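Local coordinates for protein amide synthase (Vibrio cholerae, PDB 1L5A) that probably forms an amide bond as a free-standing nonribosomal peptide synthetase condensation enzyme in the biosynthesis of the siderophore vibriobactin, at residues G273-S285 and A301-E314. Numbering follows the deposited sequence.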
ATOM      1  N   GLY A 273     -15.568  17.419   2.819  1.00 24.31           N
ATOM      2  CA  GLY A 273     -16.720  16.563   3.033  1.00 25.73           C
ATOM      3  C   GLY A 273     -16.750  16.021   4.455  1.00 30.96           C
ATOM      4  O   GLY A 273     -16.073  16.541   5.342  1.00 23.60           O
ATOM      5  N   LEU A 274     -17.534  14.968   4.673  1.00 27.52           N
ATOM      6  CA  LEU A 274     -17.627  14.350   5.985  1.00 21.64           C
ATOM      7  C   LEU A 274     -16.793  13.074   6.051  1.00 23.80           C
ATOM      8  O   LEU A 274     -17.104  12.062   5.408  1.00 19.25           O
ATOM      9  CB  LEU A 274     -19.086  14.016   6.330  1.00 18.93           C
ATOM     10  CG  LEU A 274     -19.239  13.156   7.595  1.00 19.90           C
ATOM     11  CD1 LEU A 274     -18.479  13.823   8.746  1.00 21.85           C
ATOM     12  CD2 LEU A 274     -20.718  12.974   7.952  1.00 20.16           C
ATOM     13  N   MET A 275     -15.732  13.106   6.838  1.00 20.85           N
ATOM     14  CA  MET A 275     -14.914  11.912   6.948  1.00 30.12           C
ATOM     15  C   MET A 275     -14.441  11.612   8.370  1.00 28.28           C
ATOM     16  O   MET A 275     -14.024  10.496   8.654  1.00 26.95           O
ATOM     17  CB  MET A 275     -13.694  12.015   6.010  1.00 30.73           C
ATOM     18  CG  MET A 275     -14.015  11.977   4.523  1.00 29.52           C
ATOM     19  SD  MET A 275     -14.270  13.611   3.751  1.00 32.20           S
ATOM     20  CE  MET A 275     -14.780  13.085   2.116  1.00 27.95           C
ATOM     21  N   VAL A 276     -14.513  12.602   9.254  1.00 23.47           N
ATOM     22  CA  VAL A 276     -14.041  12.431  10.613  1.00 20.04           C
ATOM     23  C   VAL A 276     -14.682  11.204  11.278  1.00 25.36           C
ATOM     24  O   VAL A 276     -15.861  10.900  11.071  1.00 21.66           O
ATOM     25  CB  VAL A 276     -14.276  13.746  11.448  1.00 15.80           C
ATOM     26  CG1 VAL A 276     -15.767  14.005  11.682  1.00 11.13           C
ATOM     27  CG2 VAL A 276     -13.552  13.653  12.739  1.00 18.31           C
ATOM     28  N   ASN A 277     -13.891  10.495  12.075  1.00 28.28           N
ATOM     29  CA  ASN A 277     -14.356   9.277  12.733  1.00 27.78           C
ATOM     30  C   ASN A 277     -13.936   9.318  14.191  1.00 31.82           C
ATOM     31  O   ASN A 277     -12.783   9.632  14.519  1.00 35.94           O
ATOM     32  CB  ASN A 277     -13.734   8.075  12.012  1.00 26.64           C
ATOM     33  CG  ASN A 277     -14.328   6.740  12.436  1.00 32.18           C
ATOM     34  OD1 ASN A 277     -15.488   6.654  12.820  1.00 29.33           O
ATOM     35  ND2 ASN A 277     -13.530   5.676  12.323  1.00 27.53           N
ATOM     36  N   SER A 278     -14.879   9.019  15.072  1.00 36.56           N
ATOM     37  CA  SER A 278     -14.624   9.027  16.516  1.00 33.75           C
ATOM     38  C   SER A 278     -14.134   7.666  16.973  1.00 31.24           C
ATOM     39  O   SER A 278     -14.810   6.652  16.786  1.00 36.12           O
ATOM     40  CB  SER A 278     -15.907   9.379  17.264  1.00 37.20           C
ATOM     41  OG  SER A 278     -16.375  10.648  16.874  1.00 34.52           O
ATOM     42  N   LEU A 279     -12.973   7.644  17.602  1.00 27.81           N
ATOM     43  CA  LEU A 279     -12.406   6.378  18.040  1.00 31.50           C
ATOM     44  C   LEU A 279     -11.996   6.374  19.502  1.00 30.33           C
ATOM     45  O   LEU A 279     -11.558   7.387  20.052  1.00 21.23           O
ATOM     46  CB  LEU A 279     -11.191   6.022  17.165  1.00 28.50           C
ATOM     47  CG  LEU A 279     -11.495   5.982  15.662  1.00 29.90           C
ATOM     48  CD1 LEU A 279     -10.194   5.946  14.858  1.00 31.56           C
ATOM     49  CD2 LEU A 279     -12.354   4.794  15.364  1.00 13.53           C
ATOM     50  N   PRO A 280     -12.146   5.219  20.160  1.00 33.75           N
ATOM     51  CA  PRO A 280     -11.754   5.180  21.568  1.00 35.19           C
ATOM     52  C   PRO A 280     -10.312   4.698  21.774  1.00 31.92           C
ATOM     53  O   PRO A 280      -9.886   3.719  21.180  1.00 37.83           O
ATOM     54  CB  PRO A 280     -12.803   4.248  22.179  1.00 29.35           C
ATOM     55  CG  PRO A 280     -13.016   3.255  21.084  1.00 31.55           C
ATOM     56  CD  PRO A 280     -13.082   4.125  19.841  1.00 29.77           C
ATOM     57  N   LEU A 281      -9.580   5.423  22.612  1.00 29.45           N
ATOM     58  CA  LEU A 281      -8.199   5.125  22.988  1.00 33.33           C
ATOM     59  C   LEU A 281      -8.261   4.556  24.405  1.00 35.22           C
ATOM     60  O   LEU A 281      -8.839   5.177  25.302  1.00 39.24           O
ATOM     61  CB  LEU A 281      -7.342   6.410  23.010  1.00 24.94           C
ATOM     62  CG  LEU A 281      -5.978   6.319  23.723  1.00 28.71           C
ATOM     63  CD1 LEU A 281      -5.061   5.447  22.898  1.00 28.99           C
ATOM     64  CD2 LEU A 281      -5.347   7.707  23.911  1.00 20.89           C
ATOM     65  N   LEU A 282      -7.698   3.375  24.615  1.00 40.08           N
ATOM     66  CA  LEU A 282      -7.699   2.793  25.954  1.00 33.01           C
ATOM     67  C   LEU A 282      -6.490   3.436  26.582  1.00 34.52           C
ATOM     68  O   LEU A 282      -5.371   3.260  26.098  1.00 35.49           O
ATOM     69  CB  LEU A 282      -7.534   1.279  25.900  1.00 31.74           C
ATOM     70  CG  LEU A 282      -7.832   0.576  27.230  1.00 45.50           C
ATOM     71  CD1 LEU A 282      -9.216   1.003  27.724  1.00 35.90           C
ATOM     72  CD2 LEU A 282      -7.779  -0.936  27.057  1.00 36.73           C
ATOM     73  N   ARG A 283      -6.711   4.213  27.635  1.00 33.22           N
ATOM     74  CA  ARG A 283      -5.607   4.905  28.269  1.00 37.82           C
ATOM     75  C   ARG A 283      -4.671   3.943  28.958  1.00 42.81           C
ATOM     76  O   ARG A 283      -5.101   3.002  29.627  1.00 44.41           O
ATOM     77  CB  ARG A 283      -6.124   5.930  29.278  1.00 40.03           C
ATOM     78  CG  ARG A 283      -7.081   6.943  28.674  1.00 49.95           C
ATOM     79  CD  ARG A 283      -7.589   7.966  29.691  1.00 53.56           C
ATOM     80  NE  ARG A 283      -8.139   7.329  30.880  1.00 49.75           N
ATOM     81  CZ  ARG A 283      -7.431   7.077  31.973  1.00 55.40           C
ATOM     82  NH1 ARG A 283      -6.146   7.422  32.024  1.00 50.10           N
ATOM     83  NH2 ARG A 283      -8.003   6.461  33.002  1.00 51.24           N
ATOM     84  N   LEU A 284      -3.382   4.186  28.783  1.00 43.78           N
ATOM     85  CA  LEU A 284      -2.361   3.369  29.410  1.00 47.47           C
ATOM     86  C   LEU A 284      -2.238   3.745  30.891  1.00 50.75           C
ATOM     87  O   LEU A 284      -2.469   4.895  31.275  1.00 49.07           O
ATOM     88  CB  LEU A 284      -1.013   3.604  28.728  1.00 43.46           C
ATOM     89  CG  LEU A 284      -0.616   2.811  27.482  1.00 47.25           C
ATOM     90  CD1 LEU A 284      -1.729   2.813  26.446  1.00 33.55           C
ATOM     91  CD2 LEU A 284       0.680   3.417  26.927  1.00 39.08           C
ATOM     92  N   SER A 285      -1.861   2.772  31.714  1.00 50.04           N
ATOM     93  CA  SER A 285      -1.672   3.006  33.136  1.00 53.10           C
ATOM     94  C   SER A 285      -0.413   3.840  33.372  1.00 52.96           C
ATOM     95  O   SER A 285       0.534   3.780  32.588  1.00 55.57           O
ATOM     96  CB  SER A 285      -1.538   1.676  33.874  1.00 52.33           C
ATOM     97  OG  SER A 285      -1.186   1.904  35.225  1.00 64.48           O
ATOM     98  N   ALA A 301       0.026   3.755  20.601  1.00 42.41           N
ATOM     99  CA  ALA A 301      -1.358   3.318  20.753  1.00 38.94           C
ATOM    100  C   ALA A 301      -2.244   4.233  19.907  1.00 40.87           C
ATOM    101  O   ALA A 301      -3.178   3.776  19.237  1.00 32.76           O
ATOM    102  CB  ALA A 301      -1.775   3.385  22.226  1.00 34.76           C
ATOM    103  N   ILE A 302      -1.940   5.529  19.939  1.00 35.98           N
ATOM    104  CA  ILE A 302      -2.703   6.484  19.159  1.00 38.42           C
ATOM    105  C   ILE A 302      -2.510   6.202  17.682  1.00 41.37           C
ATOM    106  O   ILE A 302      -3.487   6.091  16.927  1.00 44.93           O
ATOM    107  CB  ILE A 302      -2.276   7.928  19.462  1.00 36.18           C
ATOM    108  CG1 ILE A 302      -2.695   8.299  20.893  1.00 30.22           C
ATOM    109  CG2 ILE A 302      -2.916   8.872  18.452  1.00 24.22           C
ATOM    110  CD1 ILE A 302      -2.072   9.573  21.419  1.00 26.05           C
ATOM    111  N   ARG A 303      -1.248   6.070  17.275  1.00 40.72           N
ATOM    112  CA  ARG A 303      -0.915   5.793  15.875  1.00 41.54           C
ATOM    113  C   ARG A 303      -1.677   4.572  15.367  1.00 42.22           C
ATOM    114  O   ARG A 303      -2.218   4.544  14.252  1.00 41.12           O
ATOM    115  CB  ARG A 303       0.565   5.504  15.731  1.00 36.78           C
ATOM    116  CG  ARG A 303       0.975   5.342  14.299  1.00 30.07           C
ATOM    117  CD  ARG A 303       1.422   6.689  13.824  1.00 38.99           C
ATOM    118  NE  ARG A 303       0.588   7.234  12.769  1.00 37.10           N
ATOM    119  CZ  ARG A 303       0.482   8.538  12.538  1.00 43.93           C
ATOM    120  NH1 ARG A 303       1.161   9.403  13.294  1.00 34.82           N
ATOM    121  NH2 ARG A 303      -0.313   8.978  11.574  1.00 46.78           N
ATOM    122  N   SER A 304      -1.678   3.548  16.205  1.00 38.24           N
ATOM    123  CA  SER A 304      -2.362   2.322  15.894  1.00 39.20           C
ATOM    124  C   SER A 304      -3.828   2.634  15.586  1.00 42.85           C
ATOM    125  O   SER A 304      -4.420   2.003  14.715  1.00 41.62           O
ATOM    126  CB  SER A 304      -2.242   1.373  17.083  1.00 34.37           C
ATOM    127  OG  SER A 304      -2.949   0.182  16.846  1.00 49.52           O
ATOM    128  N   LEU A 305      -4.415   3.604  16.293  1.00 40.56           N
ATOM    129  CA  LEU A 305      -5.813   3.956  16.047  1.00 40.81           C
ATOM    130  C   LEU A 305      -5.958   4.533  14.632  1.00 36.28           C
ATOM    131  O   LEU A 305      -6.864   4.175  13.885  1.00 26.57           O
ATOM    132  CB  LEU A 305      -6.314   4.976  17.077  1.00 39.26           C
ATOM    133  CG  LEU A 305      -6.388   4.588  18.558  1.00 46.44           C
ATOM    134  CD1 LEU A 305      -6.955   5.764  19.317  1.00 46.00           C
ATOM    135  CD2 LEU A 305      -7.277   3.354  18.787  1.00 43.11           C
ATOM    136  N   TYR A 306      -5.056   5.428  14.265  1.00 32.11           N
ATOM    137  CA  TYR A 306      -5.103   6.027  12.933  1.00 38.59           C
ATOM    138  C   TYR A 306      -4.969   4.982  11.813  1.00 35.93           C
ATOM    139  O   TYR A 306      -5.659   5.069  10.803  1.00 32.17           O
ATOM    140  CB  TYR A 306      -3.990   7.070  12.792  1.00 38.03           C
ATOM    141  CG  TYR A 306      -4.052   8.180  13.812  1.00 37.13           C
ATOM    142  CD1 TYR A 306      -2.912   8.932  14.114  1.00 37.27           C
ATOM    143  CD2 TYR A 306      -5.263   8.534  14.422  1.00 36.11           C
ATOM    144  CE1 TYR A 306      -2.971  10.019  14.991  1.00 31.20           C
ATOM    145  CE2 TYR A 306      -5.336   9.627  15.303  1.00 36.92           C
ATOM    146  CZ  TYR A 306      -4.186  10.363  15.579  1.00 36.39           C
ATOM    147  OH  TYR A 306      -4.244  11.445  16.421  1.00 34.42           O
ATOM    148  N   LEU A 307      -4.085   4.002  11.993  1.00 34.38           N
ATOM    149  CA  LEU A 307      -3.889   2.970  10.975  1.00 35.76           C
ATOM    150  C   LEU A 307      -5.135   2.122  10.701  1.00 35.30           C
ATOM    151  O   LEU A 307      -5.336   1.651   9.579  1.00 35.67           O
ATOM    152  CB  LEU A 307      -2.707   2.067  11.358  1.00 35.48           C
ATOM    153  CG  LEU A 307      -1.354   2.795  11.309  1.00 40.13           C
ATOM    154  CD1 LEU A 307      -0.327   2.062  12.146  1.00 33.02           C
ATOM    155  CD2 LEU A 307      -0.886   2.930   9.860  1.00 33.34           C
ATOM    156  N   HIS A 308      -5.977   1.928  11.710  1.00 30.58           N
ATOM    157  CA  HIS A 308      -7.191   1.143  11.513  1.00 29.75           C
ATOM    158  C   HIS A 308      -8.382   2.096  11.552  1.00 34.47           C
ATOM    159  O   HIS A 308      -9.544   1.665  11.520  1.00 32.62           O
ATOM    160  CB  HIS A 308      -7.317   0.071  12.605  1.00 37.98           C
ATOM    161  CG  HIS A 308      -6.131  -0.845  12.692  1.00 42.47           C
ATOM    162  ND1 HIS A 308      -5.002  -0.538  13.424  1.00 41.55           N
ATOM    163  CD2 HIS A 308      -5.870  -2.026  12.079  1.00 41.95           C
ATOM    164  CE1 HIS A 308      -4.098  -1.485  13.257  1.00 37.29           C
ATOM    165  NE2 HIS A 308      -4.598  -2.400  12.445  1.00 43.07           N
ATOM    166  N   GLY A 309      -8.064   3.395  11.569  1.00 28.13           N
ATOM    167  CA  GLY A 309      -9.052   4.457  11.645  1.00 27.29           C
ATOM    168  C   GLY A 309     -10.121   4.670  10.581  1.00 31.80           C
ATOM    169  O   GLY A 309     -11.096   5.379  10.829  1.00 34.51           O
ATOM    170  N   ARG A 310      -9.964   4.071   9.412  1.00 31.66           N
ATOM    171  CA  ARG A 310     -10.923   4.254   8.337  1.00 28.56           C
ATOM    172  C   ARG A 310     -12.135   3.366   8.546  1.00 36.73           C
ATOM    173  O   ARG A 310     -13.151   3.497   7.831  1.00 35.84           O
ATOM    174  CB  ARG A 310     -10.247   3.945   6.991  1.00 30.85           C
ATOM    175  CG  ARG A 310     -11.091   4.218   5.776  1.00 29.71           C
ATOM    176  CD  ARG A 310     -10.255   4.312   4.518  1.00 29.37           C
ATOM    177  NE  ARG A 310     -11.033   4.872   3.411  1.00 27.76           N
ATOM    178  CZ  ARG A 310     -10.500   5.469   2.349  1.00 27.97           C
ATOM    179  NH1 ARG A 310      -9.181   5.590   2.238  1.00 27.91           N
ATOM    180  NH2 ARG A 310     -11.280   5.949   1.397  1.00 26.89           N
ATOM    181  N   TYR A 311     -12.037   2.454   9.518  1.00 36.10           N
ATOM    182  CA  TYR A 311     -13.162   1.554   9.826  1.00 30.60           C
ATOM    183  C   TYR A 311     -14.129   2.403  10.666  1.00 27.26           C
ATOM    184  O   TYR A 311     -13.782   2.930  11.721  1.00 25.50           O
ATOM    185  CB  TYR A 311     -12.665   0.319  10.610  1.00 33.30           C
ATOM    186  CG  TYR A 311     -13.594  -0.887  10.571  1.00 27.06           C
ATOM    187  CD1 TYR A 311     -13.715  -1.672   9.422  1.00 23.82           C
ATOM    188  CD2 TYR A 311     -14.368  -1.227  11.682  1.00 28.41           C
ATOM    189  CE1 TYR A 311     -14.584  -2.764   9.381  1.00 26.16           C
ATOM    190  CE2 TYR A 311     -15.236  -2.305  11.657  1.00 31.36           C
ATOM    191  CZ  TYR A 311     -15.347  -3.074  10.509  1.00 39.31           C
ATOM    192  OH  TYR A 311     -16.237  -4.129  10.501  1.00 44.31           O
ATOM    193  N   ARG A 312     -15.336   2.576  10.161  1.00 31.84           N
ATOM    194  CA  ARG A 312     -16.340   3.388  10.839  1.00 33.41           C
ATOM    195  C   ARG A 312     -16.773   2.899  12.226  1.00 33.92           C
ATOM    196  O   ARG A 312     -17.095   1.720  12.430  1.00 27.26           O
ATOM    197  CB  ARG A 312     -17.563   3.522   9.928  1.00 34.99           C
ATOM    198  CG  ARG A 312     -17.350   4.463   8.745  1.00 23.81           C
ATOM    199  CD  ARG A 312     -17.908   5.805   9.112  1.00 33.85           C
ATOM    200  NE  ARG A 312     -16.914   6.861   9.203  1.00 32.70           N
ATOM    201  CZ  ARG A 312     -16.976   7.847  10.090  1.00 35.95           C
ATOM    202  NH1 ARG A 312     -17.976   7.901  10.957  1.00 24.07           N
ATOM    203  NH2 ARG A 312     -16.043   8.780  10.105  1.00 35.28           N
ATOM    204  N   ILE A 313     -16.784   3.827  13.177  1.00 33.77           N
ATOM    205  CA  ILE A 313     -17.190   3.508  14.533  1.00 32.54           C
ATOM    206  C   ILE A 313     -18.637   3.010  14.520  1.00 32.46           C
ATOM    207  O   ILE A 313     -19.021   2.177  15.337  1.00 35.61           O
ATOM    208  CB  ILE A 313     -17.064   4.748  15.460  1.00 36.34           C
ATOM    209  CG1 ILE A 313     -17.344   4.349  16.911  1.00 30.10           C
ATOM    210  CG2 ILE A 313     -18.032   5.847  15.013  1.00 34.91           C
ATOM    211  CD1 ILE A 313     -16.223   3.580  17.575  1.00 28.62           C
ATOM    212  N   GLU A 314     -19.444   3.513  13.591  1.00 27.94           N
ATOM    213  CA  GLU A 314     -20.830   3.074  13.505  1.00 28.21           C
ATOM    214  C   GLU A 314     -20.815   1.598  13.204  1.00 33.31           C
ATOM    215  O   GLU A 314     -21.646   0.838  13.711  1.00 38.78           O
ATOM    216  CB  GLU A 314     -21.592   3.805  12.388  1.00 26.23           C
ATOM    217  CG  GLU A 314     -21.796   5.307  12.606  1.00 26.41           C
ATOM    218  CD  GLU A 314     -20.566   6.137  12.267  1.00 33.83           C
ATOM    219  OE1 GLU A 314     -19.620   5.573  11.673  1.00 37.38           O
ATOM    220  OE2 GLU A 314     -20.555   7.357  12.572  1.00 33.50           O
TER
HETATM  221  O   HOH W   1     -15.244   8.252   7.392  1.00 26.55           O
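Strand 277-282, whose residues Asn277 and Leu281 touch the segment 301-314, runs nearly antiparallel to helix 301-307, at 154° with the axes 9.0 Å apart. The polar half of the contact centres on the buried Asn277. Its CG lies anti to the backbone N (chi1 -170°), which carries the amide into the turn that follows the helix. Asn277 ND2 gives two hydrogen bonds, to Gly309 O at 2.9 Å, close to the amide plane, and to Tyr311 O at 2.8 Å, from above the plane of that carbonyl. Asn277 OD1 takes the backbone N of Ile313 on a lone pair at 3.1 Å, a fairly straight bond of 165°. Together these bonds fix the amide's rotation and hold the type I turn from His308 to Tyr311 and the start of helix 313-319.

Arg312, the N-cap residue, bends back so that Asn277 OD1 sits over the centre of one face of its guanidinium. Arg312 NH1 binds Glu314 OE1 in a salt bridge of 2.9 Å, on the syn lone pair. NH2 lies near Val276 O, at a spacing too short to be trusted, and bonds weakly to Met275 O. A water bridges NE and the same Met275 carbonyl.

This is the condensation-domain fold, related to chloramphenicol acetyltransferase. Strand 277-282 pairs with strand 255-260. Just before it, the backbone N atoms of Met275 and Val276 bond to Asp130, the aspartate of the family's HHxxxDG motif.

Further along, the contact is apolar. Pro280 CD and Ile313 CD1 reach toward each other and meet at 3.9 Å. Leu305 CD1 packs on Leu281 CB at 3.8 Å, the two side chains crossing at about a right angle. Leu281 CD1 reaches Ala301 CB, while CD2 lies against Ile302 CG1. Leu279 CD1 rests on Gly309 CA at 3.7 Å.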